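Putative rhamnosidase (Streptomyces avermitilis, PDB 3W5M) hydrolytically releases terminal alpha-L-rhamnose from rhamnosides such as naringin, rutin, hesperidin and gum arabic, and binds L-rhamnose through a calcium-dependent carbohydrate-binding module. Local coordinates at residues A34-R38 and V1021-S1025; G478-K484 and G589-S595; Y75-K81 and W108-M113; E395-L399 and R462-N466. All blocks are in the same frame, centred on the assembly; numbering follows the deposited sequence.

Starting at the N terminus, the loop 34-38 of the immunoglobulin-like domain meets residues 1021-1025, so contact 1 closes a loop of nearly the whole chain and the other three nest inside it. Contact 3 shuts first, within that N-terminal domain, where 75-81 meets 108-113. Contact 4 follows, joining 395-399 to 462-466 in the rhamnosidase N-terminal domain and so tying strands 398-407 and 459-463 of different sheets, and contact 2 then pairs 478-484 with 589-595 in the large sheet of the concanavalin-like domain. Contacts 3, 4 and 2 lie in series and none cross. Contacts 1 and 4 are farthest apart, about 58 Å between centres on opposite sides of the molecule, while contact 1 brings the two end domains together.

Contact 1: A34-R38 and V1021-S1025; sequences AAPGR and VGSGS
Ser1023 is gripped by the backbone of Gly37 and Arg38. Gly37 N donates to Ser1023 O at 2.8 Å, arriving from above the carbonyl plane, and Arg38 N donates to Ser1023 OG at 3.0 Å with an N-H...O angle of 164°. The hydroxyl can take the second bond because OG sits between the backbone N and the carbonyl carbon (chi1 77°), turned back toward the 34-38 loop. Here the packing is close: Pro36 CB lies 3.4 Å from Ser1023 O, and Gly37 CA is 4.2 Å from Gly1022 CA. A beta carbon on Gly1022 would run into Gly37, and one on Gly1024 would press on the Pro36 ring, so two glycines let the backbones approach.

The looser part is wet. One water gives a hydrogen bond to Ala35 O at 2.8 Å and lies 2.6 Å from Ser1023 OG; another bridges Arg38 O and Ser1023 N, 2.8 Å from the latter. The Arg38 side chain bends away, to a salt bridge with Asp94 and a bond to Ser33, so its charge stays within its own domain. Residues 34-38 link strands 26-32 and 40-48 of the fibronectin-type 3, immunoglobulin-like domain; 1022-1023 link strands 1016-1021 and 1024-1030, which lie in different sheets. The whole is a small, partly hydrated interface between loops of two beta-sandwich domains.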
loop_
_atom_site.group_PDB
_atom_site.type_symbol
_atom_site.label_atom_id
_atom_site.label_comp_id
_atom_site.label_asym_id
_atom_site.label_seq_id
_atom_site.Cartn_x
_atom_site.Cartn_y
_atom_site.Cartn_z
ATOM N N ALA A 34 -2.293 -38.991 8.935
ATOM C CA ALA A 34 -3.548 -39.651 8.537
ATOM C C ALA A 34 -4.384 -40.140 9.752
ATOM O O ALA A 34 -5.603 -40.287 9.642
ATOM C CB ALA A 34 -3.271 -40.799 7.561
ATOM N N ALA A 35 -3.740 -40.369 10.900
ATOM C CA ALA A 35 -4.432 -40.769 12.137
ATOM C C ALA A 35 -4.949 -39.560 12.923
ATOM O O ALA A 35 -4.226 -38.575 13.069
ATOM C CB ALA A 35 -3.496 -41.576 13.025
ATOM N N PRO A 36 -6.180 -39.646 13.464
ATOM C CA PRO A 36 -6.749 -38.543 14.254
ATOM C C PRO A 36 -6.123 -38.387 15.640
ATOM O O PRO A 36 -5.438 -39.290 16.104
ATOM C CB PRO A 36 -8.227 -38.934 14.400
ATOM C CG PRO A 36 -8.234 -40.425 14.258
ATOM C CD PRO A 36 -7.155 -40.735 13.253
ATOM N N GLY A 37 -6.348 -37.235 16.264
ATOM C CA GLY A 37 -6.065 -36.992 17.688
ATOM C C GLY A 37 -4.611 -36.820 18.117
ATOM O O GLY A 37 -4.265 -37.194 19.236
ATOM N N ARG A 38 -3.776 -36.242 17.245
ATOM C CA ARG A 38 -2.326 -36.132 17.461
ATOM C C ARG A 38 -1.920 -34.830 18.132
ATOM O O ARG A 38 -2.410 -33.756 17.769
ATOM C CB ARG A 38 -1.550 -36.263 16.142
ATOM C CG ARG A 38 -1.934 -37.437 15.258
ATOM C CD ARG A 38 -1.964 -38.764 16.004
ATOM N NE ARG A 38 -0.644 -39.281 16.363
ATOM C CZ ARG A 38 0.198 -39.897 15.528
ATOM N NH1 ARG A 38 -0.096 -40.054 14.237
ATOM N NH2 ARG A 38 1.365 -40.340 15.983
ATOM N N VAL A 1021 -13.049 -32.428 19.847
ATOM C CA VAL A 1021 -12.373 -33.365 18.961
ATOM C C VAL A 1021 -10.891 -32.962 18.812
ATOM O O VAL A 1021 -10.545 -31.792 18.933
ATOM C CB VAL A 1021 -13.146 -33.480 17.615
ATOM C CG1 VAL A 1021 -12.924 -32.275 16.724
ATOM C CG2 VAL A 1021 -12.822 -34.774 16.865
ATOM N N GLY A 1022 -10.021 -33.940 18.594
ATOM C CA GLY A 1022 -8.610 -33.659 18.351
ATOM C C GLY A 1022 -8.408 -33.435 16.872
ATOM O O GLY A 1022 -9.368 -33.152 16.147
ATOM N N SER A 1023 -7.169 -33.590 16.414
ATOM C CA SER A 1023 -6.851 -33.376 15.014
ATOM C C SER A 1023 -7.439 -34.470 14.123
ATOM O O SER A 1023 -7.859 -35.521 14.623
ATOM C CB SER A 1023 -5.330 -33.310 14.837
ATOM O OG SER A 1023 -4.748 -34.605 14.878
ATOM N N GLY A 1024 -7.465 -34.235 12.813
ATOM C CA GLY A 1024 -7.877 -35.265 11.845
ATOM C C GLY A 1024 -9.016 -34.884 10.908
ATOM O O GLY A 1024 -9.414 -33.716 10.857
ATOM N N SER A 1025 -9.519 -35.879 10.160
ATOM C CA SER A 1025 -10.657 -35.720 9.248
ATOM C C SER A 1025 -11.915 -36.234 9.918
ATOM O O SER A 1025 -12.050 -37.426 10.137
ATOM C CB SER A 1025 -10.459 -36.522 7.964
ATOM O OG SER A 1025 -9.267 -36.158 7.291
HETATM O O HOH W 1 -4.360 -35.779 12.592
HETATM O O HOH W 2 -5.198 -33.295 18.434
#

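Contact 2: G478-K484 and G589-S595; sequences GPVRIAK and GRVMHTS
Arg481 and His593 form an antiparallel hydrogen-bonded pair, with Arg481 N 2.9 Å from His593 O and the return bond, His593 N to Arg481 O, at 3.2 Å. Farther along, Val591 faces two residues: Ala483 N reaches Val591 O and Val591 N reaches Lys484 O. This is a beta bulge, and it turns Ala483 CB toward the other strand, 3.3 Å from His593 NE2.

Hydroxyls close the opposite end. Thr594 OG1, anti to the backbone N (chi1 -171°), donates to Gly478 O at 2.7 Å and takes a bond from a water that also receives Gly478 N. Pro479 O accepts twice, from Ser595 OG in its carbonyl plane at 2.7 Å and from Ser595 N above that plane.

Of the apolar contacts, Ile482 lies alongside Met592 (CG1 to CG 3.8 Å), and the Val480 side chain crosses Met592 at about a right angle, its CG1 3.9 Å from Met592 CB. Arg481 is extended from CG to NE; Ser595 OG sits over one face of its guanidinium, toward the rim, and NE salt-bridges Asp341. With an alanine in its place, Asp341 is likely to lose its charged mate and the Ser595 hydroxyl the flat group lying over it.

Strand 587-594, flanked by strands 480-493 and 510-515 and backed by helix 607-622, makes this an antiparallel ladder, with its bulge, in the large sheet of the concanavalin-like beta-sandwich domain.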
loop_
_atom_site.group_PDB
_atom_site.type_symbol
_atom_site.label_atom_id
_atom_site.label_comp_id
_atom_site.label_asym_id
_atom_site.label_seq_id
_atom_site.Cartn_x
_atom_site.Cartn_y
_atom_site.Cartn_z
ATOM N N GLY A 478 6.746 -8.756 2.788
ATOM C CA GLY A 478 7.002 -9.277 1.427
ATOM C C GLY A 478 7.106 -8.151 0.438
ATOM O O GLY A 478 6.212 -7.328 0.357
ATOM N N PRO A 479 8.200 -8.113 -0.337
ATOM C CA PRO A 479 8.372 -7.150 -1.398
ATOM C C PRO A 479 7.172 -7.164 -2.339
ATOM O O PRO A 479 6.523 -8.198 -2.517
ATOM C CB PRO A 479 9.600 -7.687 -2.127
ATOM C CG PRO A 479 10.417 -8.325 -1.039
ATOM C CD PRO A 479 9.360 -9.026 -0.223
ATOM N N VAL A 480 6.824 -6.012 -2.877
ATOM C CA VAL A 480 5.732 -5.928 -3.829
ATOM C C VAL A 480 6.189 -6.679 -5.088
ATOM O O VAL A 480 7.304 -6.465 -5.553
ATOM C CB VAL A 480 5.455 -4.453 -4.181
ATOM C CG1 VAL A 480 4.510 -4.333 -5.384
ATOM C CG2 VAL A 480 4.858 -3.717 -2.966
ATOM N N ARG A 481 5.341 -7.578 -5.593
ATOM C CA ARG A 481 5.682 -8.304 -6.836
ATOM C C ARG A 481 4.424 -8.440 -7.670
ATOM O O ARG A 481 3.331 -8.272 -7.154
ATOM C CB ARG A 481 6.274 -9.709 -6.548
ATOM C CG ARG A 481 7.588 -9.661 -5.763
ATOM C CD ARG A 481 8.053 -11.059 -5.394
ATOM N NE ARG A 481 9.270 -10.899 -4.629
ATOM C CZ ARG A 481 9.717 -11.739 -3.720
ATOM N NH1 ARG A 481 9.063 -12.857 -3.445
ATOM N NH2 ARG A 481 10.835 -11.437 -3.091
ATOM N N ILE A 482 4.581 -8.686 -8.978
ATOM C CA ILE A 482 3.415 -8.971 -9.841
ATOM C C ILE A 482 2.888 -10.340 -9.455
ATOM O O ILE A 482 3.648 -11.325 -9.416
ATOM C CB ILE A 482 3.811 -8.924 -11.338
ATOM C CG1 ILE A 482 4.264 -7.502 -11.685
ATOM C CG2 ILE A 482 2.667 -9.415 -12.253
ATOM C CD1 ILE A 482 4.969 -7.399 -13.013
ATOM N N ALA A 483 1.605 -10.409 -9.113
ATOM C CA ALA A 483 1.026 -11.667 -8.650
ATOM C C ALA A 483 0.228 -12.314 -9.766
ATOM O O ALA A 483 0.013 -13.526 -9.754
ATOM C CB ALA A 483 0.130 -11.415 -7.451
ATOM N N LYS A 484 -0.252 -11.501 -10.701
ATOM C CA LYS A 484 -1.043 -12.007 -11.854
ATOM C C LYS A 484 -1.256 -10.938 -12.896
ATOM O O LYS A 484 -1.059 -9.746 -12.629
ATOM C CB LYS A 484 -2.381 -12.632 -11.448
ATOM C CG LYS A 484 -3.293 -11.775 -10.616
ATOM C CD LYS A 484 -4.573 -12.549 -10.306
ATOM C CE LYS A 484 -5.569 -12.412 -11.432
ATOM N NZ LYS A 484 -6.222 -13.716 -11.703
ATOM N N GLY A 589 -3.235 -5.830 -17.721
ATOM C CA GLY A 589 -2.924 -5.320 -16.385
ATOM C C GLY A 589 -1.955 -6.221 -15.652
ATOM O O GLY A 589 -2.034 -7.461 -15.752
ATOM N N ARG A 590 -1.024 -5.617 -14.893
ATOM C CA ARG A 590 -0.095 -6.403 -14.085
ATOM C C ARG A 590 -0.420 -6.062 -12.643
ATOM O O ARG A 590 -0.176 -4.949 -12.208
ATOM C CB ARG A 590 1.355 -6.073 -14.428
ATOM C CG ARG A 590 1.670 -6.378 -15.897
ATOM C CD ARG A 590 3.093 -5.966 -16.275
ATOM N NE ARG A 590 3.296 -4.551 -16.010
ATOM C CZ ARG A 590 4.435 -3.985 -15.591
ATOM N NH1 ARG A 590 5.550 -4.700 -15.389
ATOM N NH2 ARG A 590 4.452 -2.665 -15.382
ATOM N N VAL A 591 -1.038 -7.008 -11.954
ATOM C CA VAL A 591 -1.531 -6.812 -10.575
ATOM C C VAL A 591 -0.343 -6.934 -9.605
ATOM O O VAL A 591 0.305 -7.984 -9.568
ATOM C CB VAL A 591 -2.571 -7.891 -10.246
ATOM C CG1 VAL A 591 -3.064 -7.790 -8.796
ATOM C CG2 VAL A 591 -3.758 -7.785 -11.212
ATOM N N MET A 592 -0.081 -5.870 -8.835
ATOM C CA MET A 592 1.052 -5.807 -7.917
ATOM C C MET A 592 0.613 -5.633 -6.485
ATOM O O MET A 592 -0.242 -4.807 -6.225
ATOM C CB MET A 592 1.912 -4.602 -8.254
ATOM C CG MET A 592 2.627 -4.765 -9.568
ATOM S SD MET A 592 3.496 -3.243 -10.022
ATOM C CE MET A 592 3.865 -3.662 -11.740
ATOM N N HIS A 593 1.226 -6.394 -5.574
ATOM C CA HIS A 593 0.984 -6.229 -4.121
ATOM C C HIS A 593 2.062 -6.948 -3.346
ATOM O O HIS A 593 2.951 -7.588 -3.929
ATOM C CB HIS A 593 -0.432 -6.721 -3.695
ATOM C CG HIS A 593 -0.789 -8.100 -4.156
ATOM N ND1 HIS A 593 -0.304 -9.244 -3.552
ATOM C CD2 HIS A 593 -1.656 -8.520 -5.115
ATOM C CE1 HIS A 593 -0.821 -10.307 -4.151
ATOM N NE2 HIS A 593 -1.652 -9.893 -5.094
ATOM N N THR A 594 2.026 -6.807 -2.021
ATOM C CA THR A 594 2.936 -7.571 -1.184
ATOM C C THR A 594 2.957 -9.080 -1.512
ATOM O O THR A 594 1.911 -9.699 -1.776
ATOM C CB THR A 594 2.664 -7.317 0.311
ATOM O OG1 THR A 594 3.713 -7.925 1.090
ATOM C CG2 THR A 594 1.334 -7.867 0.739
ATOM N N SER A 595 4.155 -9.674 -1.500
ATOM C CA SER A 595 4.303 -11.084 -1.851
ATOM C C SER A 595 3.967 -11.899 -0.635
ATOM O O SER A 595 4.852 -12.290 0.132
ATOM C CB SER A 595 5.722 -11.386 -2.380
ATOM O OG SER A 595 6.746 -10.740 -1.580
HETATM O O HOH W 3 4.063 -9.187 3.555
#

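Contact 3: Y75-K81 and W108-M113; sequences YAGPPLK and WETGLM
The indole of Trp108 turns its edge toward the face of Tyr75 in an offset edge-to-face pair: the planes stand 68° apart, the six-membered ring of Trp108 and the Tyr75 ring have centroids 6.0 Å apart, and Trp108 CH2 comes 4.1 Å from Tyr75 CD1. Gly77 N lies over the opposite face of the tyrosine, 3.4 Å above the ring plane, while Tyr75 OH donates to Pro78 O in the carbonyl plane, on a lone pair. The phenol is thereby held from two directions by its own loop. Leu80 meets the indole at its edge, the two side chains crossing at about a right angle; its CD1 lies in the ring plane, 3.8 Å from Trp108 NE1.

This loop leads into strand 85-94, whose Tyr86 sends its hydroxyl back to Lys81 N, five residues earlier: a tyrosine corner, a hallmark of Greek-key sandwiches such as the fibronectin-type 3 fold. Tyr86 also meets the Trp108 ring and touches Leu80, so the corner and the aromatic cluster are one unit.

Beyond Lys81 N, its carbonyl is caught by Thr110. Thr110 OG1, rotated between the backbone N and the carbonyl carbon (chi1 59°), donates to Lys81 O at 2.7 Å on an in-plane lone pair and accepts from Thr84 N. A valine in its place would probably strand both Lys81 O and Thr84 N without their partner, weakening the hold on the loop. Met113, bent at chi3, reaches the same turn: its CE lies 4.3 Å from Leu80 CB, and its SD 3.9 Å from Lys81 O.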
loop_
_atom_site.group_PDB
_atom_site.type_symbol
_atom_site.label_atom_id
_atom_site.label_comp_id
_atom_site.label_asym_id
_atom_site.label_seq_id
_atom_site.Cartn_x
_atom_site.Cartn_y
_atom_site.Cartn_z
ATOM N N TYR A 75 14.643 -19.407 17.556
ATOM C CA TYR A 75 16.034 -19.866 17.592
ATOM C C TYR A 75 16.677 -19.478 18.916
ATOM O O TYR A 75 16.606 -18.316 19.324
ATOM C CB TYR A 75 16.808 -19.250 16.451
ATOM C CG TYR A 75 18.298 -19.547 16.501
ATOM C CD1 TYR A 75 18.794 -20.786 16.098
ATOM C CD2 TYR A 75 19.204 -18.580 16.955
ATOM C CE1 TYR A 75 20.158 -21.055 16.143
ATOM C CE2 TYR A 75 20.574 -18.837 17.011
ATOM C CZ TYR A 75 21.047 -20.070 16.602
ATOM O OH TYR A 75 22.396 -20.326 16.644
ATOM N N ALA A 76 17.303 -20.440 19.585
ATOM C CA ALA A 76 17.953 -20.129 20.882
ATOM C C ALA A 76 19.334 -20.742 21.004
ATOM O O ALA A 76 19.759 -21.137 22.082
ATOM C CB ALA A 76 17.056 -20.522 22.061
ATOM N N GLY A 77 20.051 -20.806 19.892
ATOM C CA GLY A 77 21.449 -21.222 19.914
ATOM C C GLY A 77 22.408 -20.045 19.979
ATOM O O GLY A 77 22.009 -18.943 20.333
ATOM N N PRO A 78 23.686 -20.283 19.627
ATOM C CA PRO A 78 24.741 -19.269 19.672
ATOM C C PRO A 78 24.456 -18.109 18.711
ATOM O O PRO A 78 23.748 -18.295 17.732
ATOM C CB PRO A 78 25.997 -20.054 19.272
ATOM C CG PRO A 78 25.688 -21.467 19.659
ATOM C CD PRO A 78 24.230 -21.627 19.351
ATOM N N PRO A 79 24.975 -16.900 19.008
ATOM C CA PRO A 79 24.662 -15.731 18.172
ATOM C C PRO A 79 24.912 -15.992 16.684
ATOM O O PRO A 79 25.970 -16.507 16.315
ATOM C CB PRO A 79 25.641 -14.685 18.686
ATOM C CG PRO A 79 25.836 -15.047 20.120
ATOM C CD PRO A 79 25.900 -16.545 20.110
ATOM N N LEU A 80 23.950 -15.622 15.837
ATOM C CA LEU A 80 24.122 -15.756 14.383
ATOM C C LEU A 80 25.073 -14.706 13.801
ATOM O O LEU A 80 25.141 -13.573 14.297
ATOM C CB LEU A 80 22.756 -15.654 13.679
ATOM C CG LEU A 80 21.657 -16.621 14.120
ATOM C CD1 LEU A 80 20.352 -16.266 13.399
ATOM C CD2 LEU A 80 22.070 -18.045 13.808
ATOM N N LYS A 81 25.801 -15.097 12.758
ATOM C CA LYS A 81 26.726 -14.237 12.035
ATOM C C LYS A 81 26.025 -13.701 10.780
ATOM O O LYS A 81 25.102 -14.369 10.248
ATOM C CB LYS A 81 27.967 -15.023 11.570
ATOM C CG LYS A 81 28.821 -15.664 12.659
ATOM C CD LYS A 81 30.124 -16.194 12.068
ATOM C CE LYS A 81 29.977 -17.508 11.305
ATOM N NZ LYS A 81 29.813 -17.358 9.822
ATOM N N TRP A 108 17.700 -20.855 6.255
ATOM C CA TRP A 108 17.524 -19.395 6.117
ATOM C C TRP A 108 18.902 -18.780 5.969
ATOM O O TRP A 108 19.897 -19.399 6.346
ATOM C CB TRP A 108 16.745 -18.786 7.290
ATOM C CG TRP A 108 17.535 -18.555 8.562
ATOM C CD1 TRP A 108 18.171 -17.406 8.944
ATOM C CD2 TRP A 108 17.744 -19.499 9.624
ATOM N NE1 TRP A 108 18.767 -17.576 10.176
ATOM C CE2 TRP A 108 18.515 -18.847 10.621
ATOM C CE3 TRP A 108 17.334 -20.826 9.842
ATOM C CZ2 TRP A 108 18.889 -19.481 11.806
ATOM C CZ3 TRP A 108 17.710 -21.460 11.018
ATOM C CH2 TRP A 108 18.472 -20.782 11.991
ATOM N N GLU A 109 18.975 -17.587 5.401
ATOM C CA GLU A 109 20.249 -16.922 5.245
ATOM C C GLU A 109 20.177 -15.520 5.832
ATOM O O GLU A 109 19.283 -14.744 5.506
ATOM C CB GLU A 109 20.666 -16.898 3.761
ATOM C CG GLU A 109 22.051 -16.311 3.526
ATOM C CD GLU A 109 22.482 -16.369 2.066
ATOM O OE1 GLU A 109 22.377 -17.459 1.462
ATOM O OE2 GLU A 109 22.945 -15.344 1.516
ATOM N N THR A 110 21.134 -15.193 6.707
ATOM C CA THR A 110 21.172 -13.859 7.291
ATOM C C THR A 110 21.622 -12.835 6.275
ATOM O O THR A 110 22.388 -13.136 5.319
ATOM C CB THR A 110 22.083 -13.818 8.540
ATOM O OG1 THR A 110 23.411 -14.218 8.177
ATOM C CG2 THR A 110 21.560 -14.761 9.583
ATOM N N GLY A 111 21.151 -11.607 6.471
ATOM C CA GLY A 111 21.688 -10.484 5.730
ATOM C C GLY A 111 22.900 -9.867 6.404
ATOM O O GLY A 111 23.684 -10.549 7.095
ATOM N N LEU A 112 23.038 -8.554 6.222
ATOM C CA LEU A 112 24.211 -7.832 6.678
ATOM C C LEU A 112 24.186 -7.564 8.178
ATOM O O LEU A 112 25.227 -7.282 8.773
ATOM C CB LEU A 112 24.350 -6.536 5.893
ATOM C CG LEU A 112 24.698 -6.691 4.400
ATOM C CD1 LEU A 112 24.954 -5.346 3.752
ATOM C CD2 LEU A 112 25.898 -7.592 4.175
ATOM N N MET A 113 23.004 -7.649 8.780
ATOM C CA MET A 113 22.821 -7.514 10.236
ATOM C C MET A 113 23.556 -6.308 10.820
ATOM O O MET A 113 24.382 -6.457 11.730
ATOM C CB MET A 113 23.288 -8.777 10.956
ATOM C CG MET A 113 22.547 -10.030 10.550
ATOM S SD MET A 113 23.018 -11.410 11.589
ATOM C CE MET A 113 21.568 -11.619 12.629
#

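Contact 4: E395-L399 and R462-N466; sequences ERPAL and RGADN
Arg396 and Asp465 form a salt bridge with the carboxylate gathered at NH1: OD1 is nearest, at the guanidinium edge, its 2.5 Å doubtfully short, and OD2 lies 3.1 Å from the same NH1. NH2 stays 3.9 Å from OD2 and the planes stand 60° apart, so this is not the side-on pairing through two nitrogens. Beside it, Asn466 ND2 donates to Arg396 O at 2.8 Å, almost in line with the carbonyl, and adds a weak bond to Tyr381 OH. Ala398 CB meets Ala464 CB at 3.6 Å.

Outward from these, the Arg396 guanidinium is sandwiched, with Glu395 CB over the centre of one face and Arg462 CZ toward the rim of the other. Arg462 crosses at about a right angle, its NH1 3.6 Å from Arg396 NE; CG between the backbone N and the carbonyl carbon (chi1 53°) starts it that way. Arg396 NE goes to Glu131 in a second salt bridge. Ser124 touches both alanines. The contact joins the start of strand 398-407 to the end of strand 459-463, in different sheets of the rhamnosidase N-terminal domain.

With Asp465 and Glu131 both at Arg396, the acids probably offset the closeness of the two arginines.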
loop_
_atom_site.group_PDB
_atom_site.type_symbol
_atom_site.label_atom_id
_atom_site.label_comp_id
_atom_site.label_asym_id
_atom_site.label_seq_id
_atom_site.Cartn_x
_atom_site.Cartn_y
_atom_site.Cartn_z
ATOM N N GLU A 395 15.106 15.825 -1.873
ATOM C CA GLU A 395 14.879 16.434 -3.199
ATOM C C GLU A 395 15.289 15.542 -4.352
ATOM O O GLU A 395 14.761 15.691 -5.453
ATOM C CB GLU A 395 15.705 17.719 -3.354
ATOM C CG GLU A 395 15.537 18.744 -2.246
ATOM C CD GLU A 395 14.389 19.703 -2.501
ATOM O OE1 GLU A 395 14.200 20.119 -3.666
ATOM O OE2 GLU A 395 13.684 20.059 -1.530
ATOM N N ARG A 396 16.272 14.680 -4.113
ATOM C CA ARG A 396 16.871 13.869 -5.176
ATOM C C ARG A 396 16.967 12.448 -4.690
ATOM O O ARG A 396 17.367 12.208 -3.529
ATOM C CB ARG A 396 18.297 14.334 -5.495
ATOM C CG ARG A 396 18.380 15.673 -6.198
ATOM C CD ARG A 396 19.771 16.269 -6.093
ATOM N NE ARG A 396 19.693 17.655 -5.631
ATOM C CZ ARG A 396 19.695 18.016 -4.349
ATOM N NH1 ARG A 396 19.787 17.097 -3.399
ATOM N NH2 ARG A 396 19.617 19.297 -4.012
ATOM N N PRO A 397 16.656 11.486 -5.572
ATOM C CA PRO A 397 16.850 10.116 -5.110
ATOM C C PRO A 397 18.298 9.621 -5.091
ATOM O O PRO A 397 19.174 10.104 -5.842
ATOM C CB PRO A 397 15.972 9.288 -6.075
ATOM C CG PRO A 397 15.874 10.117 -7.288
ATOM C CD PRO A 397 15.928 11.554 -6.845
ATOM N N ALA A 398 18.537 8.646 -4.229
ATOM C CA ALA A 398 19.850 8.082 -4.043
ATOM C C ALA A 398 19.813 6.561 -3.970
ATOM O O ALA A 398 18.830 5.982 -3.532
ATOM C CB ALA A 398 20.507 8.680 -2.779
ATOM N N LEU A 399 20.903 5.942 -4.412
ATOM C CA LEU A 399 21.089 4.481 -4.462
ATOM C C LEU A 399 22.197 4.030 -3.507
ATOM O O LEU A 399 23.251 4.665 -3.421
ATOM C CB LEU A 399 21.481 4.063 -5.898
ATOM C CG LEU A 399 21.797 2.583 -6.111
ATOM C CD1 LEU A 399 20.572 1.680 -6.021
ATOM C CD2 LEU A 399 22.535 2.372 -7.441
ATOM N N ARG A 462 27.232 11.838 -8.162
ATOM C CA ARG A 462 27.672 12.624 -7.011
ATOM C C ARG A 462 27.361 11.820 -5.765
ATOM O O ARG A 462 26.551 10.867 -5.802
ATOM C CB ARG A 462 26.976 13.985 -6.994
ATOM C CG ARG A 462 25.460 13.894 -7.070
ATOM C CD ARG A 462 24.787 15.247 -7.118
ATOM N NE ARG A 462 24.786 15.892 -5.814
ATOM C CZ ARG A 462 24.055 16.960 -5.519
ATOM N NH1 ARG A 462 23.244 17.494 -6.443
ATOM N NH2 ARG A 462 24.128 17.487 -4.297
ATOM N N GLY A 463 28.032 12.148 -4.665
ATOM C CA GLY A 463 27.610 11.632 -3.380
ATOM C C GLY A 463 26.286 12.306 -3.125
ATOM O O GLY A 463 26.104 13.481 -3.465
ATOM N N ALA A 464 25.355 11.558 -2.562
ATOM C CA ALA A 464 24.045 12.061 -2.206
ATOM C C ALA A 464 24.147 13.029 -1.029
ATOM O O ALA A 464 25.006 12.869 -0.164
ATOM C CB ALA A 464 23.167 10.893 -1.827
ATOM N N ASP A 465 23.277 14.029 -1.004
ATOM C CA ASP A 465 23.273 15.023 0.070
ATOM C C ASP A 465 22.074 14.790 0.974
ATOM O O ASP A 465 21.703 15.641 1.787
ATOM C CB ASP A 465 23.252 16.445 -0.511
ATOM C CG ASP A 465 21.901 16.825 -1.098
ATOM O OD1 ASP A 465 21.277 15.975 -1.772
ATOM O OD2 ASP A 465 21.462 17.978 -0.885
ATOM N N ASN A 466 21.477 13.615 0.801
ATOM C CA ASN A 466 20.350 13.153 1.584
ATOM C C ASN A 466 20.750 12.861 3.029
ATOM O O ASN A 466 21.830 12.315 3.294
ATOM C CB ASN A 466 19.801 11.857 0.947
ATOM C CG ASN A 466 19.577 11.969 -0.576
ATOM O OD1 ASN A 466 20.397 12.509 -1.315
ATOM N ND2 ASN A 466 18.473 11.417 -1.045
HETATM O O HOH W 4 18.108 14.689 -1.512
#